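Long-range contact in spore germination protein GerM (Bacillus subtilis subsp. subtilis str. 168, PDB 6GZB), which is of unknown biochemical function but affects both sporulation and germination, and carries tandem GerMN domains: residues 284-297 / 319-333. Residues are numbered along the deposited sequence; the frame is centred on the assembly and turned at random.
Sequences TKMISSEVLNSIVL and VNEKGEKLTEPVSRP
K285 and I287 clasp V319: V319 N donates to K285 O (3.0 Å, 170° at the hydrogen) and I287 N to V319 O (3.0 Å), a single beta bridge centred on M286 and V319. With CG anti to the backbone N (chi1 -170°), the M286 chain runs over the N320-G323 type I turn, its SD 3.6 Å from E321 CA. I287 and L326 cross at about a right angle, with CG2 and CD1 a tight 3.5 Å apart, and I287 O accepts from a water that E321 N also holds weakly. S288 OG, also hydrogen-bonded to D250, caps the helix by accepting from V291 N, while the extended E321 chain brings OE2 to S289 N in a weak but straight bond (3.3 Å, 167°). L292 CD2 meets L326 CD1 tip to tip. V296 splits its methyls, CG2 on V330 CG1 (3.9 Å) and CG1 over the S331-R332 backbone. L297 CD2 lies over one face of the R332 guanidinium, 4.1 Å above its centre; R332 also salt-bridges E301. In the second GerMN domain, helix 289-299 thus packs beside short edge strand 330-331, antiparallel to 307-312, while L297 and R332 touch Y204 of strand 198-208.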
# COMPACT_ATOMS: atom_id res chain seq x y z
N THR A 284 2.24 26.98 17.59
CA THR A 284 2.28 25.64 18.18
C THR A 284 3.02 24.63 17.28
O THR A 284 3.70 23.73 17.78
CB THR A 284 0.86 25.13 18.51
OG1 THR A 284 0.72 23.78 18.08
CG2 THR A 284 -0.21 26.00 17.83
N LYS A 285 2.91 24.81 15.97
CA LYS A 285 3.69 24.04 14.99
C LYS A 285 3.29 22.57 14.95
O LYS A 285 4.12 21.66 15.07
CB LYS A 285 5.19 24.18 15.25
CG LYS A 285 5.74 25.55 14.88
CD LYS A 285 7.25 25.59 15.01
CE LYS A 285 7.78 27.01 14.97
NZ LYS A 285 9.17 27.02 14.44
N MET A 286 2.01 22.35 14.68
CA MET A 286 1.44 21.02 14.64
C MET A 286 1.47 20.47 13.22
O MET A 286 1.08 21.14 12.26
CB MET A 286 0.00 21.06 15.14
CG MET A 286 -0.62 19.70 15.37
SD MET A 286 -2.26 19.82 16.10
CE MET A 286 -1.84 20.29 17.78
N ILE A 287 1.91 19.23 13.09
CA ILE A 287 1.78 18.50 11.85
C ILE A 287 0.64 17.51 12.01
O ILE A 287 0.53 16.83 13.02
CB ILE A 287 3.09 17.76 11.52
CG1 ILE A 287 3.01 17.10 10.14
CG2 ILE A 287 3.41 16.72 12.58
CD1 ILE A 287 4.35 16.62 9.63
N SER A 288 -0.28 17.51 11.05
CA SER A 288 -1.47 16.69 11.17
C SER A 288 -1.12 15.21 11.05
O SER A 288 -0.11 14.84 10.44
CB SER A 288 -2.50 17.07 10.10
OG SER A 288 -2.24 16.40 8.89
N SER A 289 -1.93 14.37 11.67
CA SER A 289 -1.77 12.94 11.60
C SER A 289 -1.82 12.42 10.17
O SER A 289 -1.16 11.43 9.84
CB SER A 289 -2.87 12.27 12.41
OG SER A 289 -2.45 12.08 13.74
N GLU A 290 -2.65 13.04 9.35
CA GLU A 290 -2.85 12.62 7.98
C GLU A 290 -1.58 12.88 7.17
O GLU A 290 -1.18 12.06 6.34
CB GLU A 290 -4.02 13.37 7.34
CG GLU A 290 -5.38 12.92 7.86
CD GLU A 290 -5.76 13.55 9.19
OE1 GLU A 290 -5.01 14.42 9.69
OE2 GLU A 290 -6.79 13.14 9.76
N VAL A 291 -0.97 14.03 7.40
CA VAL A 291 0.26 14.38 6.73
C VAL A 291 1.40 13.46 7.18
O VAL A 291 2.09 12.86 6.35
CB VAL A 291 0.64 15.85 7.00
CG1 VAL A 291 2.10 16.09 6.68
CG2 VAL A 291 -0.25 16.78 6.18
N LEU A 292 1.53 13.27 8.49
CA LEU A 292 2.58 12.44 9.05
C LEU A 292 2.46 10.97 8.64
O LEU A 292 3.44 10.36 8.23
CB LEU A 292 2.59 12.55 10.57
CG LEU A 292 3.75 11.89 11.29
CD1 LEU A 292 5.08 12.47 10.82
CD2 LEU A 292 3.58 12.05 12.80
N ASN A 293 1.26 10.40 8.75
CA ASN A 293 1.03 9.03 8.29
C ASN A 293 1.35 8.82 6.80
O ASN A 293 1.89 7.79 6.42
CB ASN A 293 -0.41 8.62 8.56
CG ASN A 293 -0.65 8.24 9.99
OD1 ASN A 293 0.18 7.58 10.61
ND2 ASN A 293 -1.80 8.63 10.53
N SER A 294 0.91 9.76 5.98
CA SER A 294 1.17 9.73 4.55
C SER A 294 2.67 9.70 4.26
O SER A 294 3.14 8.90 3.47
CB SER A 294 0.53 10.94 3.86
OG SER A 294 -0.84 10.72 3.69
N ILE A 295 3.41 10.58 4.93
CA ILE A 295 4.85 10.62 4.79
C ILE A 295 5.48 9.29 5.15
O ILE A 295 6.29 8.74 4.40
CB ILE A 295 5.47 11.71 5.67
CG1 ILE A 295 5.13 13.09 5.10
CG2 ILE A 295 6.97 11.52 5.76
CD1 ILE A 295 5.45 14.23 6.05
N VAL A 296 5.11 8.77 6.31
CA VAL A 296 5.76 7.59 6.84
C VAL A 296 5.41 6.34 6.05
O VAL A 296 6.28 5.52 5.76
CB VAL A 296 5.40 7.39 8.33
CG1 VAL A 296 5.94 6.06 8.85
CG2 VAL A 296 5.96 8.54 9.15
N LEU A 297 4.13 6.18 5.71
CA LEU A 297 3.72 5.04 4.89
C LEU A 297 4.41 5.08 3.53
O LEU A 297 4.78 4.04 2.98
CB LEU A 297 2.19 5.02 4.69
CG LEU A 297 1.38 4.62 5.93
CD1 LEU A 297 -0.10 4.88 5.68
CD2 LEU A 297 1.60 3.16 6.29
N VAL A 319 5.14 19.27 16.61
CA VAL A 319 4.36 18.45 17.53
C VAL A 319 3.21 17.79 16.77
O VAL A 319 2.78 18.28 15.75
CB VAL A 319 3.81 19.27 18.71
CG1 VAL A 319 4.93 20.06 19.37
CG2 VAL A 319 2.71 20.22 18.25
N ASN A 320 2.74 16.67 17.28
CA ASN A 320 1.61 15.99 16.68
C ASN A 320 0.31 16.56 17.24
O ASN A 320 0.31 17.61 17.89
CB ASN A 320 1.69 14.48 16.92
CG ASN A 320 1.57 14.11 18.39
OD1 ASN A 320 1.21 14.94 19.22
ND2 ASN A 320 1.91 12.88 18.71
N GLU A 321 -0.81 15.89 16.98
CA GLU A 321 -2.12 16.44 17.32
C GLU A 321 -2.38 16.37 18.82
O GLU A 321 -3.20 17.11 19.34
CB GLU A 321 -3.22 15.72 16.54
CG GLU A 321 -3.01 15.74 15.03
CD GLU A 321 -4.28 15.47 14.25
OE1 GLU A 321 -5.12 14.69 14.73
OE2 GLU A 321 -4.42 16.02 13.13
N LYS A 322 -1.65 15.50 19.51
CA LYS A 322 -1.74 15.40 20.96
C LYS A 322 -0.78 16.37 21.66
O LYS A 322 -0.66 16.34 22.88
CB LYS A 322 -1.40 13.97 21.41
CG LYS A 322 -2.44 12.92 21.03
CD LYS A 322 -1.78 11.63 20.56
CE LYS A 322 -2.58 10.40 20.97
NZ LYS A 322 -2.08 9.82 22.25
N GLY A 323 -0.08 17.20 20.89
CA GLY A 323 0.84 18.19 21.44
C GLY A 323 2.20 17.61 21.82
O GLY A 323 2.99 18.26 22.48
N GLU A 324 2.46 16.38 21.40
CA GLU A 324 3.70 15.70 21.73
C GLU A 324 4.80 16.08 20.74
O GLU A 324 4.60 16.06 19.54
CB GLU A 324 3.48 14.18 21.70
CG GLU A 324 2.28 13.74 22.53
CD GLU A 324 1.98 12.26 22.42
OE1 GLU A 324 1.31 11.72 23.32
OE2 GLU A 324 2.42 11.64 21.42
N LYS A 325 5.99 16.38 21.27
CA LYS A 325 7.12 16.78 20.44
C LYS A 325 7.63 15.59 19.64
O LYS A 325 7.93 14.55 20.20
CB LYS A 325 8.27 17.35 21.29
CG LYS A 325 7.96 18.67 21.96
CD LYS A 325 9.23 19.34 22.47
CE LYS A 325 8.89 20.49 23.41
NZ LYS A 325 10.09 21.25 23.85
N LEU A 326 7.80 15.80 18.34
CA LEU A 326 8.29 14.76 17.45
C LEU A 326 9.79 14.92 17.26
O LEU A 326 10.24 15.43 16.23
CB LEU A 326 7.58 14.87 16.11
CG LEU A 326 6.07 14.68 16.16
CD1 LEU A 326 5.44 15.09 14.85
CD2 LEU A 326 5.77 13.22 16.48
N THR A 327 10.56 14.46 18.24
CA THR A 327 12.01 14.59 18.19
C THR A 327 12.65 13.28 17.77
O THR A 327 13.84 13.23 17.49
CB THR A 327 12.59 14.98 19.57
OG1 THR A 327 12.43 13.90 20.49
CG2 THR A 327 11.92 16.23 20.12
N GLU A 328 11.89 12.19 17.82
CA GLU A 328 12.42 10.88 17.48
C GLU A 328 11.90 10.39 16.13
O GLU A 328 10.89 10.87 15.63
CB GLU A 328 12.09 9.86 18.58
CG GLU A 328 12.73 10.14 19.93
CD GLU A 328 14.19 10.53 19.82
OE1 GLU A 328 15.02 9.64 19.50
OE2 GLU A 328 14.51 11.72 20.02
N PRO A 329 12.61 9.43 15.52
CA PRO A 329 12.15 8.83 14.28
C PRO A 329 10.80 8.16 14.44
O PRO A 329 10.59 7.43 15.40
CB PRO A 329 13.23 7.78 13.97
CG PRO A 329 14.43 8.20 14.75
CD PRO A 329 13.90 8.88 15.97
N VAL A 330 9.90 8.39 13.50
CA VAL A 330 8.62 7.70 13.46
C VAL A 330 8.72 6.51 12.51
O VAL A 330 9.20 6.63 11.38
CB VAL A 330 7.50 8.64 12.99
CG1 VAL A 330 6.15 7.95 13.03
CG2 VAL A 330 7.49 9.90 13.83
N SER A 331 8.26 5.36 12.97
CA SER A 331 8.32 4.17 12.15
C SER A 331 6.93 3.84 11.60
O SER A 331 5.94 4.48 11.95
CB SER A 331 8.89 3.00 12.95
OG SER A 331 8.10 2.75 14.09
N ARG A 332 6.89 2.92 10.66
CA ARG A 332 5.66 2.55 9.99
C ARG A 332 4.64 2.04 11.01
O ARG A 332 4.97 1.24 11.88
CB ARG A 332 5.98 1.47 8.97
CG ARG A 332 4.84 1.04 8.08
CD ARG A 332 5.35 0.04 7.06
NE ARG A 332 4.30 -0.44 6.17
CZ ARG A 332 4.03 0.10 4.99
NH1 ARG A 332 3.05 -0.40 4.25
NH2 ARG A 332 4.72 1.13 4.54
N PRO A 333 3.39 2.51 10.92
CA PRO A 333 2.33 2.03 11.80
C PRO A 333 2.28 0.50 11.86
O PRO A 333 2.51 -0.17 10.85
CB PRO A 333 1.06 2.57 11.15
CG PRO A 333 1.49 3.79 10.42
CD PRO A 333 2.92 3.56 10.00
O HOH W 1 -0.07 14.51 14.22